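Local structure of Sqt1 (4ZOY) at residues G35-A40 against P44-V49; G112-Y117 against W167-D172; V404-L409 against F460-T465. The protein is a WD40-repeat propeller that probably acts as a dedicated chaperone, capturing a nascent ribosomal protein during translation in ribosome biogenesis. All blocks are in the same frame, centred on the assembly; numbering follows the deposited sequence.

All three contacts belong to one propeller of four-stranded antiparallel blades, but they hold different parts of it together. Contact 1 lies within a single blade, partly buried at the turn end of a hairpin, and combines backbone hydrogen bonds with a glutamate laid over a lysine stem, and waters at its edge. Contacts 2 and 3 are buried and join one blade to the next, on opposite sides of the chain's centre, their own centres about 29 Å apart. Contact 2 is wholly apolar between its third-strand side chains, whereas contact 3, nearer the middle of the molecule, pairs a buried guanidinium with an amide and a water. None of the three touches another.

Contact 1. Residues G35-A40 against P44-V49; sequences GSEGDA and PGKGYV
Gly35 and Lys46 form an antiparallel hydrogen-bonded pair, with Gly35 N donating to Lys46 O over 2.9 Å and Lys46 N returning a bond to Gly35 O, and the next rung is the non-hydrogen-bonded pair Ser36 and Gly45. There the CA atoms of Ser36 and Gly45 are 4.7 Å apart, and a CB on Gly45 would be pressed against the carbonyl O of Gly35, which glycine avoids. Beyond the last rung, Glu37 N reaches Pro44 O at 3.1 Å and carries the pairing into the loop. The side chain of Glu37 crosses that of Lys46, bent at chi2 (-70°) so that its carboxylate folds back over the lysine: Glu37 CD sits 3.4 Å from Lys46 CB. The contact is with the lysine's aliphatic stem, for its amine continues to salt bridges with Asp86 and Glu84, while Glu37 OE1 accepts from the backbone N of Lys15. Glu37 OE2 takes a bond from a water 2.6 Å away, which itself accepts from Tyr48 OH at the edge of that ring. With Glu37 cut back to an alanine, the Lys46 stem would probably lose its cover, and the Lys15 amide and this water their carboxylate partner. Within the turn, Ser36 OG accepts from Gly38 N at 3.2 Å, an ST turn, and a second water links Ser36 OG to Pro44 O. Gly38 has backbone angles at which any CB would collide with the preceding carbonyl. Together these features describe the mouth of a beta hairpin joining the second and third strands of a propeller blade, with an ST turn at Ser36 where the loop begins.

Contact 2. Residues G112-Y117 against W167-D172; sequences GRMRVY and WVFTLD
Met114 and Val116 face Phe169 and Leu171 across two strands that run in roughly the same direction in different sheets, drawing closer as they go: the CA atoms of Met114 and Phe169 are 10.5 Å apart, those of Val116 and Leu171 8.4 Å. At such separations side chains alone bridge the gap. The wider end is filled by the long, flexible methionine. Its chain is extended through chi1 and chi2 and then turns at chi3 (71°), which lays the terminal methyl over one face of the phenylalanine ring. Met114 CE stands 3.8 Å from the centroid of the Phe169 ring, 15° off its normal, a CH-pi contact. The sulfur follows obliquely, with Met114 SD 3.8 Å from Phe169 CD2, completing a Met-aromatic pair. Leu159, of the neighbouring strand 156-161, touches both residues. Where the strands are nearer, short branched chains are enough: Val116 and Leu171 meet tip to tip, Val116 CG1 lying 3.9 Å from Leu171 CD1, while Phe104 and Val106 also pack on the leucine. The alternate residues of strand 114-120 serve the other side of their sheet. There Arg115 NE donates to Tyr117 OH at 3.0 Å, the hydroxyl lying in the guanidinium plane, and Arg115 NH1 makes a salt bridge with Glu135. Side chains thus alternate between the two faces: Tyr117 meets Phe83 of the preceding blade, whereas Met114 and Val116 meet the following one and join the third strands of two successive blades, as in the face-to-face packing of blades in a WD40 propeller.

Contact 3. Residues V404-L409 against F460-T465; sequences VRRWDL and FVQGET
Arg406 and Gln462 meet in the seam between two neighbouring blades of the WD40 beta-propeller, the arginine on the third strand of one sheet and the glutamine just past the innermost strand, 457-461, of the next. That second blade also takes in the N-terminal strand 9-11, the closure by which a propeller joins its two chain ends into a ring. The direct polar bond is weak: Arg406 NH2 comes within 3.1 Å of Gln462 OE1, but the angle at the hydrogen is only 129°, and the guanidinium and amide planes are tilted 44° apart. Several stronger partners position the two groups. Arg406 NH2 also donates to Gly466 O, and Thr396 OG1 on strand 394-399 is shared, bonded to both Arg406 NE and Gln462 OE1. The glutamine's other end, NE2, is bound to the carboxylate of Glu380, so the amide is gripped at both its oxygen and its nitrogen and is unlikely to flip. Its side chain is extended beyond CG, which carries the amide out toward the arginine. Arginine suits this buried place because its several N-H groups can serve partners from both blades: Thr396 OG1 in its own and Gly466 O in the next. Van der Waals packing surrounds the polar pair: Ile469 of strand 468-473 touches the side chains of both Arg406 and Gln462, while Val404 packs on Thr471 and Phe460 on Cys398. Water completes the bridge. One molecule donates to Thr465 O at 2.8 Å and accepts, weakly, from Arg406 NH1, 2.9 Å away.

Contact 1. Residues G35-A40 against P44-V49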
loop_
_atom_site.group_PDB
_atom_site.type_symbol
_atom_site.label_atom_id
_atom_site.label_comp_id
_atom_site.label_asym_id
_atom_site.label_seq_id
_atom_site.Cartn_x
_atom_site.Cartn_y
_atom_site.Cartn_z
ATOM N N GLY A 35 13.520 -5.034 -5.469
ATOM C CA GLY A 35 14.259 -4.717 -4.267
ATOM C C GLY A 35 15.722 -4.397 -4.474
ATOM O O GLY A 35 16.120 -3.804 -5.495
ATOM N N SER A 36 16.501 -4.804 -3.479
ATOM C CA SER A 36 17.925 -4.496 -3.388
ATOM C C SER A 36 18.753 -5.714 -3.761
ATOM O O SER A 36 18.387 -6.838 -3.430
ATOM C CB SER A 36 18.259 -4.033 -1.975
ATOM O OG SER A 36 19.673 -3.999 -1.771
ATOM N N GLU A 37 19.875 -5.494 -4.436
ATOM C CA GLU A 37 20.743 -6.610 -4.795
ATOM C C GLU A 37 21.908 -6.773 -3.840
ATOM O O GLU A 37 22.765 -7.632 -4.050
ATOM C CB GLU A 37 21.261 -6.445 -6.219
ATOM C CG GLU A 37 20.187 -6.647 -7.276
ATOM C CD GLU A 37 19.724 -8.091 -7.386
ATOM O OE1 GLU A 37 18.903 -8.537 -6.551
ATOM O OE2 GLU A 37 20.174 -8.787 -8.318
ATOM N N GLY A 38 21.927 -5.979 -2.779
ATOM C CA GLY A 38 22.974 -6.090 -1.781
ATOM C C GLY A 38 23.116 -4.860 -0.917
ATOM O O GLY A 38 22.406 -3.873 -1.104
ATOM N N ASP A 39 24.049 -4.911 0.028
ATOM C CA ASP A 39 24.184 -3.832 0.999
ATOM C C ASP A 39 25.366 -2.913 0.741
ATOM O O ASP A 39 25.551 -1.937 1.460
ATOM C CB ASP A 39 24.282 -4.415 2.400
ATOM C CG ASP A 39 23.036 -5.167 2.785
ATOM O OD1 ASP A 39 21.936 -4.580 2.709
ATOM O OD2 ASP A 39 23.151 -6.357 3.141
ATOM N N ALA A 40 26.152 -3.230 -0.280
ATOM C CA ALA A 40 27.221 -2.334 -0.703
ATOM C C ALA A 40 26.623 -0.984 -1.080
ATOM O O ALA A 40 25.483 -0.912 -1.543
ATOM C CB ALA A 40 27.986 -2.925 -1.871
ATOM N N PRO A 44 23.029 -2.317 -6.976
ATOM C CA PRO A 44 21.911 -1.901 -7.825
ATOM C C PRO A 44 20.580 -2.433 -7.320
ATOM O O PRO A 44 20.536 -3.246 -6.399
ATOM C CB PRO A 44 22.260 -2.508 -9.184
ATOM C CG PRO A 44 23.055 -3.736 -8.833
ATOM C CD PRO A 44 23.839 -3.378 -7.605
ATOM N N GLY A 45 19.502 -1.946 -7.920
ATOM C CA GLY A 45 18.188 -2.503 -7.665
ATOM C C GLY A 45 17.857 -3.480 -8.771
ATOM O O GLY A 45 18.464 -3.457 -9.845
ATOM N N LYS A 46 16.890 -4.348 -8.511
ATOM C CA LYS A 46 16.489 -5.353 -9.469
ATOM C C LYS A 46 15.023 -5.678 -9.272
ATOM O O LYS A 46 14.538 -5.764 -8.135
ATOM C CB LYS A 46 17.327 -6.624 -9.316
ATOM C CG LYS A 46 17.004 -7.731 -10.301
ATOM C CD LYS A 46 17.626 -7.454 -11.655
ATOM C CE LYS A 46 17.560 -8.676 -12.552
ATOM N NZ LYS A 46 18.281 -8.454 -13.843
ATOM N N GLY A 47 14.330 -5.883 -10.382
ATOM C CA GLY A 47 12.952 -6.309 -10.329
ATOM C C GLY A 47 12.711 -7.486 -11.246
ATOM O O GLY A 47 13.496 -7.757 -12.162
ATOM N N TYR A 48 11.613 -8.183 -11.004
ATOM C CA TYR A 48 11.207 -9.307 -11.824
ATOM C C TYR A 48 9.706 -9.296 -12.031
ATOM O O TYR A 48 8.960 -8.784 -11.188
ATOM C CB TYR A 48 11.621 -10.631 -11.181
ATOM C CG TYR A 48 13.109 -10.857 -11.116
ATOM C CD1 TYR A 48 13.797 -11.360 -12.217
ATOM C CD2 TYR A 48 13.823 -10.582 -9.959
ATOM C CE1 TYR A 48 15.167 -11.575 -12.162
ATOM C CE2 TYR A 48 15.197 -10.795 -9.891
ATOM C CZ TYR A 48 15.855 -11.292 -10.999
ATOM O OH TYR A 48 17.215 -11.509 -10.944
ATOM N N VAL A 49 9.254 -9.852 -13.147
ATOM C CA VAL A 49 7.842 -10.142 -13.302
ATOM C C VAL A 49 7.666 -11.648 -13.283
ATOM O O VAL A 49 8.398 -12.377 -13.959
ATOM C CB VAL A 49 7.253 -9.558 -14.595
ATOM C CG1 VAL A 49 5.759 -9.860 -14.664
ATOM C CG2 VAL A 49 7.509 -8.059 -14.653
HETATM O O HOH W 1 20.504 -1.724 -3.475
HETATM O O HOH W 2 18.842 -10.886 -8.965
#

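Contact 2. Residues G112-Y117 against W167-D172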
loop_
_atom_site.group_PDB
_atom_site.type_symbol
_atom_site.label_atom_id
_atom_site.label_comp_id
_atom_site.label_asym_id
_atom_site.label_seq_id
_atom_site.Cartn_x
_atom_site.Cartn_y
_atom_site.Cartn_z
ATOM N N GLY A 112 15.626 7.430 -7.234
ATOM C CA GLY A 112 14.722 8.454 -7.725
ATOM C C GLY A 112 14.209 8.192 -9.129
ATOM O O GLY A 112 13.392 8.953 -9.660
ATOM N N ARG A 113 14.684 7.117 -9.753
ATOM C CA ARG A 113 14.244 6.787 -11.098
ATOM C C ARG A 113 12.852 6.179 -11.102
ATOM O O ARG A 113 12.552 5.271 -10.321
ATOM C CB ARG A 113 15.214 5.818 -11.772
ATOM C CG ARG A 113 16.616 6.354 -11.951
ATOM C CD ARG A 113 17.503 5.305 -12.605
ATOM N NE ARG A 113 18.896 5.450 -12.194
ATOM C CZ ARG A 113 19.787 6.192 -12.840
ATOM N NH1 ARG A 113 19.428 6.855 -13.929
ATOM N NH2 ARG A 113 21.034 6.275 -12.400
ATOM N N MET A 114 12.006 6.691 -11.988
ATOM C CA MET A 114 10.728 6.082 -12.288
ATOM C C MET A 114 10.797 5.507 -13.697
ATOM O O MET A 114 10.896 6.247 -14.674
ATOM C CB MET A 114 9.587 7.101 -12.169
ATOM C CG MET A 114 8.227 6.496 -12.425
ATOM S SD MET A 114 6.832 7.658 -12.366
ATOM C CE MET A 114 7.106 8.598 -13.881
ATOM N N ARG A 115 10.774 4.182 -13.805
ATOM C CA ARG A 115 10.864 3.538 -15.111
ATOM C C ARG A 115 9.510 3.014 -15.529
ATOM O O ARG A 115 8.835 2.313 -14.768
ATOM C CB ARG A 115 11.904 2.416 -15.095
ATOM C CG ARG A 115 13.302 2.957 -14.867
ATOM C CD ARG A 115 14.367 1.872 -14.820
ATOM N NE ARG A 115 14.440 1.081 -16.043
ATOM C CZ ARG A 115 15.150 1.422 -17.114
ATOM N NH1 ARG A 115 15.833 2.558 -17.125
ATOM N NH2 ARG A 115 15.167 0.627 -18.177
ATOM N N VAL A 116 9.114 3.372 -16.747
ATOM C CA VAL A 116 7.799 3.045 -17.271
ATOM C C VAL A 116 7.869 1.996 -18.381
ATOM O O VAL A 116 8.562 2.183 -19.390
ATOM C CB VAL A 116 7.093 4.307 -17.816
ATOM C CG1 VAL A 116 5.754 3.947 -18.434
ATOM C CG2 VAL A 116 6.942 5.356 -16.713
ATOM N N TYR A 117 7.146 0.899 -18.185
ATOM C CA TYR A 117 7.090 -0.202 -19.138
ATOM C C TYR A 117 5.679 -0.397 -19.656
ATOM O O TYR A 117 4.728 -0.455 -18.871
ATOM C CB TYR A 117 7.568 -1.512 -18.493
ATOM C CG TYR A 117 8.999 -1.491 -17.993
ATOM C CD1 TYR A 117 9.319 -0.958 -16.748
ATOM C CD2 TYR A 117 10.028 -2.022 -18.758
ATOM C CE1 TYR A 117 10.618 -0.938 -16.287
ATOM C CE2 TYR A 117 11.331 -2.003 -18.307
ATOM C CZ TYR A 117 11.625 -1.463 -17.076
ATOM O OH TYR A 117 12.925 -1.447 -16.632
ATOM N N TRP A 167 4.314 13.863 -6.706
ATOM C CA TRP A 167 4.173 14.008 -8.151
ATOM C C TRP A 167 3.028 13.153 -8.662
ATOM O O TRP A 167 2.853 12.006 -8.230
ATOM C CB TRP A 167 5.481 13.617 -8.851
ATOM C CG TRP A 167 6.622 14.521 -8.499
ATOM C CD1 TRP A 167 7.280 14.591 -7.299
ATOM C CD2 TRP A 167 7.237 15.501 -9.351
ATOM N NE1 TRP A 167 8.254 15.557 -7.352
ATOM C CE2 TRP A 167 8.254 16.124 -8.601
ATOM C CE3 TRP A 167 7.028 15.901 -10.676
ATOM C CZ2 TRP A 167 9.059 17.140 -9.129
ATOM C CZ3 TRP A 167 7.835 16.907 -11.201
ATOM C CH2 TRP A 167 8.834 17.509 -10.429
ATOM N N VAL A 168 2.243 13.701 -9.582
ATOM C CA VAL A 168 1.212 12.936 -10.256
ATOM C C VAL A 168 1.507 12.930 -11.751
ATOM O O VAL A 168 1.649 13.992 -12.353
ATOM C CB VAL A 168 -0.200 13.514 -9.991
ATOM C CG1 VAL A 168 -1.249 12.680 -10.696
ATOM C CG2 VAL A 168 -0.471 13.580 -8.480
ATOM N N PHE A 169 1.627 11.736 -12.328
ATOM C CA PHE A 169 1.960 11.583 -13.740
ATOM C C PHE A 169 0.845 10.871 -14.459
ATOM O O PHE A 169 0.197 9.988 -13.888
ATOM C CB PHE A 169 3.241 10.761 -13.945
ATOM C CG PHE A 169 4.454 11.331 -13.296
ATOM C CD1 PHE A 169 5.203 12.309 -13.937
ATOM C CD2 PHE A 169 4.879 10.872 -12.050
ATOM C CE1 PHE A 169 6.349 12.837 -13.342
ATOM C CE2 PHE A 169 6.015 11.390 -11.455
ATOM C CZ PHE A 169 6.758 12.379 -12.098
ATOM N N THR A 170 0.651 11.207 -15.734
ATOM C CA THR A 170 -0.240 10.414 -16.562
ATOM C C THR A 170 0.554 9.825 -17.725
ATOM O O THR A 170 1.365 10.511 -18.341
ATOM C CB THR A 170 -1.441 11.243 -17.050
ATOM O OG1 THR A 170 -2.282 11.517 -15.921
ATOM C CG2 THR A 170 -2.249 10.463 -18.058
ATOM N N LEU A 171 0.335 8.536 -17.965
ATOM C CA LEU A 171 1.085 7.775 -18.959
ATOM C C LEU A 171 0.221 7.708 -20.209
ATOM O O LEU A 171 -0.738 6.944 -20.279
ATOM C CB LEU A 171 1.442 6.384 -18.407
ATOM C CG LEU A 171 2.157 6.486 -17.048
ATOM C CD1 LEU A 171 2.614 5.124 -16.534
ATOM C CD2 LEU A 171 3.337 7.454 -17.087
ATOM N N ASP A 172 0.550 8.563 -21.173
ATOM C CA ASP A 172 -0.303 8.789 -22.335
ATOM C C ASP A 172 0.514 9.289 -23.522
ATOM O O ASP A 172 1.346 10.190 -23.383
ATOM C CB ASP A 172 -1.416 9.788 -21.976
ATOM C CG ASP A 172 -2.360 10.089 -23.137
ATOM O OD1 ASP A 172 -2.162 9.577 -24.265
ATOM O OD2 ASP A 172 -3.333 10.839 -22.904
#

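Contact 3. Residues V404-L409 against F460-T465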
loop_
_atom_site.group_PDB
_atom_site.type_symbol
_atom_site.label_atom_id
_atom_site.label_comp_id
_atom_site.label_asym_id
_atom_site.label_seq_id
_atom_site.Cartn_x
_atom_site.Cartn_y
_atom_site.Cartn_z
ATOM N N VAL A 404 2.471 -14.361 7.732
ATOM C CA VAL A 404 1.281 -13.722 7.176
ATOM C C VAL A 404 0.079 -14.321 7.881
ATOM O O VAL A 404 0.007 -15.534 8.083
ATOM C CB VAL A 404 1.166 -13.936 5.656
ATOM C CG1 VAL A 404 -0.071 -13.218 5.103
ATOM C CG2 VAL A 404 2.423 -13.460 4.962
ATOM N N ARG A 405 -0.861 -13.477 8.289
ATOM C CA ARG A 405 -2.034 -13.966 8.998
ATOM C C ARG A 405 -3.312 -13.416 8.405
ATOM O O ARG A 405 -3.305 -12.385 7.741
ATOM C CB ARG A 405 -1.948 -13.617 10.488
ATOM C CG ARG A 405 -0.846 -14.374 11.219
ATOM C CD ARG A 405 -0.911 -14.271 12.733
ATOM N NE ARG A 405 0.059 -15.209 13.301
ATOM C CZ ARG A 405 1.316 -14.894 13.584
ATOM N NH1 ARG A 405 1.761 -13.659 13.407
ATOM N NH2 ARG A 405 2.143 -15.825 14.058
ATOM N N ARG A 406 -4.418 -14.117 8.638
ATOM C CA ARG A 406 -5.695 -13.564 8.236
ATOM C C ARG A 406 -6.640 -13.633 9.414
ATOM O O ARG A 406 -6.658 -14.617 10.169
ATOM C CB ARG A 406 -6.272 -14.278 7.040
ATOM C CG ARG A 406 -7.542 -13.564 6.589
ATOM C CD ARG A 406 -7.967 -14.038 5.280
ATOM N NE ARG A 406 -7.048 -13.679 4.217
ATOM C CZ ARG A 406 -7.039 -14.284 3.038
ATOM N NH1 ARG A 406 -7.867 -15.308 2.817
ATOM N NH2 ARG A 406 -6.223 -13.892 2.088
ATOM N N TRP A 407 -7.410 -12.562 9.562
ATOM C CA TRP A 407 -8.214 -12.318 10.742
ATOM C C TRP A 407 -9.663 -12.111 10.369
ATOM O O TRP A 407 -9.969 -11.468 9.359
ATOM C CB TRP A 407 -7.718 -11.081 11.489
ATOM C CG TRP A 407 -6.252 -11.069 11.737
ATOM C CD1 TRP A 407 -5.288 -10.549 10.929
ATOM C CD2 TRP A 407 -5.584 -11.592 12.884
ATOM N NE1 TRP A 407 -4.054 -10.715 11.504
ATOM C CE2 TRP A 407 -4.207 -11.363 12.702
ATOM C CE3 TRP A 407 -6.015 -12.249 14.041
ATOM C CZ2 TRP A 407 -3.259 -11.753 13.636
ATOM C CZ3 TRP A 407 -5.075 -12.635 14.970
ATOM C CH2 TRP A 407 -3.713 -12.387 14.764
ATOM N N ASP A 408 -10.534 -12.666 11.203
ATOM C CA ASP A 408 -11.971 -12.431 11.165
ATOM C C ASP A 408 -12.271 -11.336 12.183
ATOM O O ASP A 408 -12.128 -11.545 13.386
ATOM C CB ASP A 408 -12.700 -13.752 11.481
ATOM C CG ASP A 408 -14.184 -13.591 11.775
ATOM O OD1 ASP A 408 -14.771 -12.507 11.590
ATOM O OD2 ASP A 408 -14.765 -14.617 12.195
ATOM N N LEU A 409 -12.685 -10.166 11.699
ATOM C CA LEU A 409 -12.825 -8.999 12.570
ATOM C C LEU A 409 -14.252 -8.776 13.064
ATOM O O LEU A 409 -14.562 -7.704 13.577
ATOM C CB LEU A 409 -12.334 -7.737 11.849
ATOM C CG LEU A 409 -10.864 -7.751 11.402
ATOM C CD1 LEU A 409 -10.490 -6.389 10.841
ATOM C CD2 LEU A 409 -9.920 -8.147 12.535
ATOM N N PHE A 460 2.876 -7.765 0.558
ATOM C CA PHE A 460 2.163 -8.842 -0.101
ATOM C C PHE A 460 1.089 -8.291 -1.029
ATOM O O PHE A 460 0.670 -7.136 -0.914
ATOM C CB PHE A 460 1.526 -9.813 0.914
ATOM C CG PHE A 460 0.445 -9.201 1.761
ATOM C CD1 PHE A 460 -0.869 -9.188 1.316
ATOM C CD2 PHE A 460 0.739 -8.657 2.997
ATOM C CE1 PHE A 460 -1.877 -8.616 2.081
ATOM C CE2 PHE A 460 -0.257 -8.090 3.773
ATOM C CZ PHE A 460 -1.568 -8.072 3.309
ATOM N N VAL A 461 0.675 -9.132 -1.965
ATOM C CA VAL A 461 -0.574 -8.929 -2.688
ATOM C C VAL A 461 -1.428 -10.180 -2.539
ATOM O O VAL A 461 -0.912 -11.267 -2.270
ATOM C CB VAL A 461 -0.341 -8.629 -4.180
ATOM C CG1 VAL A 461 0.383 -7.292 -4.363
ATOM C CG2 VAL A 461 0.444 -9.766 -4.854
ATOM N N GLN A 462 -2.738 -10.042 -2.717
ATOM C CA GLN A 462 -3.636 -11.167 -2.486
ATOM C C GLN A 462 -4.793 -11.215 -3.476
ATOM O O GLN A 462 -5.766 -11.940 -3.252
ATOM C CB GLN A 462 -4.185 -11.133 -1.059
ATOM C CG GLN A 462 -5.005 -9.879 -0.722
ATOM C CD GLN A 462 -5.496 -9.864 0.712
ATOM O OE1 GLN A 462 -5.636 -10.912 1.352
ATOM N NE2 GLN A 462 -5.758 -8.670 1.234
ATOM N N GLY A 463 -4.693 -10.458 -4.559
ATOM C CA GLY A 463 -5.720 -10.493 -5.594
ATOM C C GLY A 463 -7.058 -9.991 -5.099
ATOM O O GLY A 463 -7.143 -9.367 -4.060
ATOM N N GLU A 464 -8.114 -10.284 -5.843
ATOM C CA GLU A 464 -9.450 -9.856 -5.444
ATOM C C GLU A 464 -10.048 -10.738 -4.353
ATOM O O GLU A 464 -10.760 -10.252 -3.476
ATOM C CB GLU A 464 -10.382 -9.846 -6.658
ATOM C CG GLU A 464 -10.100 -8.726 -7.644
ATOM C CD GLU A 464 -10.519 -7.374 -7.114
ATOM O OE1 GLU A 464 -11.441 -7.327 -6.273
ATOM O OE2 GLU A 464 -9.919 -6.360 -7.529
ATOM N N THR A 465 -9.744 -12.029 -4.392
ATOM C CA THR A 465 -10.418 -12.977 -3.513
ATOM C C THR A 465 -9.629 -13.381 -2.288
ATOM O O THR A 465 -10.161 -14.046 -1.412
ATOM C CB THR A 465 -10.769 -14.275 -4.248
ATOM O OG1 THR A 465 -9.557 -14.923 -4.655
ATOM C CG2 THR A 465 -11.650 -13.991 -5.473
HETATM O O HOH W 3 -9.585 -15.901 0.591
#